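Local atomic coordinates of arylmalonate decarboxylase (Bordetella bronchiseptica, PDB entry 3IXL), a protein that catalyses the decarboxylation of 2-aryl-2-methylmalonates to 2-arylpropionates, taking up a proton and releasing carbon dioxide. Residues 65-70 with 97-102; 53-58 with 91-96. The protein carries 2 engineered substitutions. All coordinates share one frame; numbering follows the deposited sequence.

Contact 1: 65-70 with 97-102; sequences QGAAVV and TGLPCT
Val70 pairs with Cys101 as a parallel bridge between neighbouring strands. Both its backbone groups are used. Val70 N donates to Pro100 O at 3.0 Å, with an N-H...O angle of 161°. Val70 O accepts from Thr102 N at 2.9 Å. The two bonds straddle Cys101, as a parallel ladder requires. Each carbonyl also takes a CA-H...O contact: Val69 CA reaches Pro100 O at 3.3 Å, and Cys101 CA reaches Val70 O at 3.1 Å.

Ahead of the bridge, two carbonyls also pack against carbon atoms. Ala67 O lies 3.2 Å from Leu99 CD1, and Ala68 O lies 3.2 Å from Pro100 CD. Leu99 CG is anti to the carbonyl carbon (chi1 -65°), and CD1 touches both Ala67 O and Val70 CG2. The Val70 and Leu99 side chains cross at about a right angle. Val69 CG1 meets the Pro100 ring at CB, 3.9 Å away.

The turn at Thr97 to Leu99 satisfies one of its own donors. Leu99 N bonds to Thr97 OG1, an ST turn around the positive-phi Gly98, and the same hydroxyl also bonds to Met93 O. In 65-70, Gly66 closes helix 55-64 with a Schellman motif. Thr102 OG1 bonds to Asp218.

Strands 67-72 and 101-103 are adjacent and parallel, linked through helix 83-97 in a beta-alpha-beta crossover. Strand 67-72 has strand 8-13 as its other neighbour, bonding through Ala68 to Thr8 and Val69 to Gly10. Val70 and Cys101 pack on helix 83-97, while Pro100 and Thr102 touch Leu222 of helix 211-222.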
loop_
_atom_site.group_PDB
_atom_site.type_symbol
_atom_site.label_atom_id
_atom_site.label_comp_id
_atom_site.label_asym_id
_atom_site.label_seq_id
_atom_site.Cartn_x
_atom_site.Cartn_y
_atom_site.Cartn_z
ATOM N N GLN A 65 14.358 -4.124 -17.469
ATOM C CA GLN A 65 15.123 -4.957 -16.533
ATOM C C GLN A 65 14.606 -6.389 -16.394
ATOM O O GLN A 65 15.182 -7.194 -15.657
ATOM C CB GLN A 65 15.150 -4.304 -15.153
ATOM C CG GLN A 65 15.948 -3.032 -15.080
ATOM C CD GLN A 65 15.972 -2.483 -13.673
ATOM O OE1 GLN A 65 16.973 -2.592 -12.968
ATOM N NE2 GLN A 65 14.851 -1.934 -13.236
ATOM N N GLY A 66 13.510 -6.710 -17.078
ATOM C CA GLY A 66 12.985 -8.072 -17.078
ATOM C C GLY A 66 11.885 -8.346 -16.068
ATOM O O GLY A 66 11.521 -9.498 -15.845
ATOM N N ALA A 67 11.350 -7.291 -15.456
ATOM C CA ALA A 67 10.247 -7.462 -14.514
ATOM C C ALA A 67 9.086 -8.206 -15.149
ATOM O O ALA A 67 8.755 -7.956 -16.316
ATOM C CB ALA A 67 9.772 -6.114 -14.000
ATOM N N ALA A 68 8.462 -9.094 -14.380
ATOM C CA ALA A 68 7.275 -9.820 -14.848
ATOM C C ALA A 68 5.990 -9.055 -14.538
ATOM O O ALA A 68 4.965 -9.258 -15.196
ATOM C CB ALA A 68 7.222 -11.204 -14.221
ATOM N N VAL A 69 6.040 -8.210 -13.507
ATOM C CA VAL A 69 4.912 -7.362 -13.111
ATOM C C VAL A 69 5.487 -6.065 -12.560
ATOM O O VAL A 69 6.638 -6.038 -12.097
ATOM C CB VAL A 69 4.035 -8.023 -12.025
ATOM C CG1 VAL A 69 3.501 -9.382 -12.478
ATOM C CG2 VAL A 69 4.799 -8.181 -10.768
ATOM N N VAL A 70 4.713 -4.985 -12.635
ATOM C CA VAL A 70 5.134 -3.711 -12.067
ATOM C C VAL A 70 4.048 -3.198 -11.139
ATOM O O VAL A 70 2.865 -3.191 -11.510
ATOM C CB VAL A 70 5.401 -2.671 -13.166
ATOM C CG1 VAL A 70 5.651 -1.298 -12.549
ATOM C CG2 VAL A 70 6.607 -3.110 -14.022
ATOM N N THR A 97 4.305 -0.966 -21.079
ATOM C CA THR A 97 5.194 -2.086 -20.735
ATOM C C THR A 97 4.794 -3.427 -21.344
ATOM O O THR A 97 5.636 -4.313 -21.522
ATOM C CB THR A 97 5.258 -2.293 -19.214
ATOM O OG1 THR A 97 3.939 -2.571 -18.709
ATOM C CG2 THR A 97 5.815 -1.061 -18.529
ATOM N N GLY A 98 3.505 -3.587 -21.622
ATOM C CA GLY A 98 2.972 -4.892 -21.998
ATOM C C GLY A 98 2.914 -5.882 -20.845
ATOM O O GLY A 98 2.747 -7.083 -21.065
ATOM N N LEU A 99 3.031 -5.376 -19.618
ATOM C CA LEU A 99 3.107 -6.222 -18.426
ATOM C C LEU A 99 1.894 -6.055 -17.531
ATOM O O LEU A 99 1.262 -5.007 -17.558
ATOM C CB LEU A 99 4.326 -5.841 -17.581
ATOM C CG LEU A 99 5.731 -6.062 -18.143
ATOM C CD1 LEU A 99 6.751 -5.583 -17.116
ATOM C CD2 LEU A 99 5.958 -7.530 -18.509
ATOM N N PRO A 100 1.607 -7.059 -16.688
ATOM C CA PRO A 100 0.625 -6.856 -15.614
ATOM C C PRO A 100 1.117 -5.729 -14.711
ATOM O O PRO A 100 2.269 -5.757 -14.250
ATOM C CB PRO A 100 0.657 -8.177 -14.845
ATOM C CG PRO A 100 1.257 -9.177 -15.814
ATOM C CD PRO A 100 2.195 -8.412 -16.666
ATOM N N CYS A 101 0.274 -4.728 -14.501
ATOM C CA CYS A 101 0.610 -3.596 -13.659
ATOM C C CYS A 101 -0.453 -3.398 -12.600
ATOM O O CYS A 101 -1.629 -3.722 -12.793
ATOM C CB CYS A 101 0.737 -2.327 -14.493
ATOM S SG CYS A 101 2.169 -2.328 -15.604
ATOM N N THR A 102 -0.024 -2.856 -11.470
ATOM C CA THR A 102 -0.926 -2.586 -10.363
ATOM C C THR A 102 -0.421 -1.401 -9.551
ATOM O O THR A 102 0.620 -0.821 -9.864
ATOM C CB THR A 102 -1.125 -3.848 -9.496
ATOM O OG1 THR A 102 -2.187 -3.617 -8.566
ATOM C CG2 THR A 102 0.177 -4.253 -8.774
#

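Contact 2: 53-58 with 91-96; sequences ESVVDH and VAMREA
Val56 meets Ala92 and Ala96 where two helices pack side by side over one parallel sheet of an alpha/beta domain. The helices are 55-64 and 83-97. The family belongs to the aspartate/glutamate racemase clan. The closest backbone approach is between Val56 and Met93, whose CA atoms are 5.3 Å apart.

Apolar contacts make up the interface between the segments. In one patch, Val56 spreads its two methyls over two alanines one helical turn apart. CG1 is anti to the backbone N (chi1 166°) and goes to Ala96, while CG2 meets Ala92 CB at 4.1 Å. Both alanine CB atoms are directed at helix 55-64. Their small size is consistent with the close approach of the helices. A second apolar patch brings a valine methyl to sulfur. Val55 CG1 lies 3.9 Å from Met93 SD and 4.1 Å from Met93 CG. The methionine chain is extended at chi2 and bends at chi3 (67°). The pair lies on the buried, sheet-facing side of the interface. Both residues also touch Ile12 of strand 8-13, and Val55 further touches Leu72 of strand 67-72.

Polar bonds stay within each partner or run to residues nearby. His58 N bonds to Ser54 O at 3.1 Å, and Ala96 N to Ala92 O at 3.0 Å. Ser54 OG bonds to Val51 O, and His58 ND1 to Ser36 OG.

The tightest approach between the segments is methyl to methyl, with Val56 CG1 3.5 Å from Ala96 CB.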
loop_
_atom_site.group_PDB
_atom_site.type_symbol
_atom_site.label_atom_id
_atom_site.label_comp_id
_atom_site.label_asym_id
_atom_site.label_seq_id
_atom_site.Cartn_x
_atom_site.Cartn_y
_atom_site.Cartn_z
ATOM N N GLU A 53 4.131 12.272 -13.166
ATOM C CA GLU A 53 4.294 12.139 -14.610
ATOM C C GLU A 53 5.408 11.179 -15.002
ATOM O O GLU A 53 5.456 10.730 -16.151
ATOM C CB GLU A 53 4.551 13.506 -15.236
ATOM C CG GLU A 53 3.381 14.459 -15.047
ATOM C CD GLU A 53 3.735 15.897 -15.357
ATOM O OE1 GLU A 53 2.976 16.521 -16.121
ATOM O OE2 GLU A 53 4.753 16.403 -14.845
ATOM N N SER A 54 6.296 10.873 -14.061
ATOM C CA SER A 54 7.426 9.986 -14.327
ATOM C C SER A 54 7.122 8.511 -14.105
ATOM O O SER A 54 7.941 7.664 -14.426
ATOM C CB SER A 54 8.636 10.389 -13.487
ATOM O OG SER A 54 8.428 10.128 -12.105
ATOM N N VAL A 55 5.955 8.213 -13.544
ATOM C CA VAL A 55 5.602 6.835 -13.224
ATOM C C VAL A 55 5.721 5.910 -14.438
ATOM O O VAL A 55 6.326 4.843 -14.348
ATOM C CB VAL A 55 4.213 6.746 -12.561
ATOM C CG1 VAL A 55 3.725 5.289 -12.507
ATOM C CG2 VAL A 55 4.278 7.347 -11.158
ATOM N N VAL A 56 5.179 6.334 -15.573
ATOM C CA VAL A 56 5.218 5.500 -16.777
ATOM C C VAL A 56 6.658 5.178 -17.216
ATOM O O VAL A 56 6.961 4.047 -17.599
ATOM C CB VAL A 56 4.405 6.152 -17.921
ATOM C CG1 VAL A 56 4.709 5.503 -19.263
ATOM C CG2 VAL A 56 2.919 6.043 -17.613
ATOM N N ASP A 57 7.549 6.160 -17.119
ATOM C CA ASP A 57 8.947 5.948 -17.493
ATOM C C ASP A 57 9.633 4.960 -16.561
ATOM O O ASP A 57 10.446 4.151 -17.001
ATOM C CB ASP A 57 9.713 7.272 -17.537
ATOM C CG ASP A 57 9.216 8.193 -18.642
ATOM O OD1 ASP A 57 8.897 7.708 -19.753
ATOM O OD2 ASP A 57 9.119 9.409 -18.387
ATOM N N HIS A 58 9.293 5.015 -15.271
ATOM C CA HIS A 58 9.845 4.057 -14.314
ATOM C C HIS A 58 9.313 2.648 -14.581
ATOM O O HIS A 58 10.049 1.671 -14.470
ATOM C CB HIS A 58 9.565 4.488 -12.871
ATOM C CG HIS A 58 10.458 5.590 -12.400
ATOM N ND1 HIS A 58 11.707 5.356 -11.868
ATOM C CD2 HIS A 58 10.295 6.934 -12.404
ATOM C CE1 HIS A 58 12.271 6.507 -11.552
ATOM N NE2 HIS A 58 11.437 7.481 -11.868
ATOM N N VAL A 91 -3.646 1.490 -16.483
ATOM C CA VAL A 91 -3.756 1.193 -17.907
ATOM C C VAL A 91 -2.591 1.802 -18.681
ATOM O O VAL A 91 -2.040 1.151 -19.576
ATOM C CB VAL A 91 -5.115 1.668 -18.482
ATOM C CG1 VAL A 91 -5.103 1.642 -20.018
ATOM C CG2 VAL A 91 -6.232 0.804 -17.949
ATOM N N ALA A 92 -2.215 3.035 -18.343
ATOM C CA ALA A 92 -1.080 3.695 -18.995
ATOM C C ALA A 92 0.216 2.929 -18.766
ATOM O O ALA A 92 1.018 2.768 -19.685
ATOM C CB ALA A 92 -0.942 5.135 -18.534
ATOM N N MET A 93 0.428 2.464 -17.534
ATOM C CA MET A 93 1.593 1.633 -17.215
ATOM C C MET A 93 1.586 0.352 -18.039
ATOM O O MET A 93 2.611 -0.047 -18.589
ATOM C CB MET A 93 1.618 1.289 -15.723
ATOM C CG MET A 93 1.848 2.481 -14.814
ATOM S SD MET A 93 1.434 2.136 -13.080
ATOM C CE MET A 93 2.692 0.949 -12.671
ATOM N N ARG A 94 0.428 -0.288 -18.133
ATOM C CA ARG A 94 0.322 -1.534 -18.882
ATOM C C ARG A 94 0.596 -1.315 -20.372
ATOM O O ARG A 94 1.316 -2.095 -20.998
ATOM C CB ARG A 94 -1.044 -2.191 -18.660
ATOM C CG ARG A 94 -1.156 -3.525 -19.349
ATOM C CD ARG A 94 -1.751 -4.607 -18.470
ATOM N NE ARG A 94 -3.205 -4.633 -18.481
ATOM C CZ ARG A 94 -3.951 -5.655 -18.910
ATOM N NH1 ARG A 94 -3.402 -6.768 -19.380
ATOM N NH2 ARG A 94 -5.263 -5.553 -18.868
ATOM N N GLU A 95 0.040 -0.247 -20.936
ATOM C CA GLU A 95 0.246 0.036 -22.363
ATOM C C GLU A 95 1.698 0.400 -22.667
ATOM O O GLU A 95 2.180 0.156 -23.778
ATOM C CB GLU A 95 -0.745 1.100 -22.866
ATOM C CG GLU A 95 -2.195 0.593 -22.904
ATOM C CD GLU A 95 -3.195 1.563 -23.555
ATOM O OE1 GLU A 95 -2.764 2.482 -24.282
ATOM O OE2 GLU A 95 -4.419 1.380 -23.352
ATOM N N ALA A 96 2.399 0.952 -21.679
ATOM C CA ALA A 96 3.809 1.311 -21.816
ATOM C C ALA A 96 4.743 0.110 -21.731
ATOM O O ALA A 96 5.855 0.170 -22.247
ATOM C CB ALA A 96 4.199 2.336 -20.773
#

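Contacts 1 and 2 have centres about 10 Å apart and lie on the same side of the chain's centre. Their segments alternate along the chain: 53-58, 65-70, 91-96, 97-102. Helix 55-64 leads into strand 67-72, and helix 83-97 into strand 101-103. Contact 2 therefore joins two helices whose following strands pair in contact 1. The helix pair and the strand pair meet at Met93, with CE 3.7 Å from Val70 CG1 and CB 3.7 Å from Cys101 SG. Together they join sheet and helices at one edge of the four-stranded parallel sheet. Neither contact reaches the bound 2-phenylacetic acid, which is over 10 Å away.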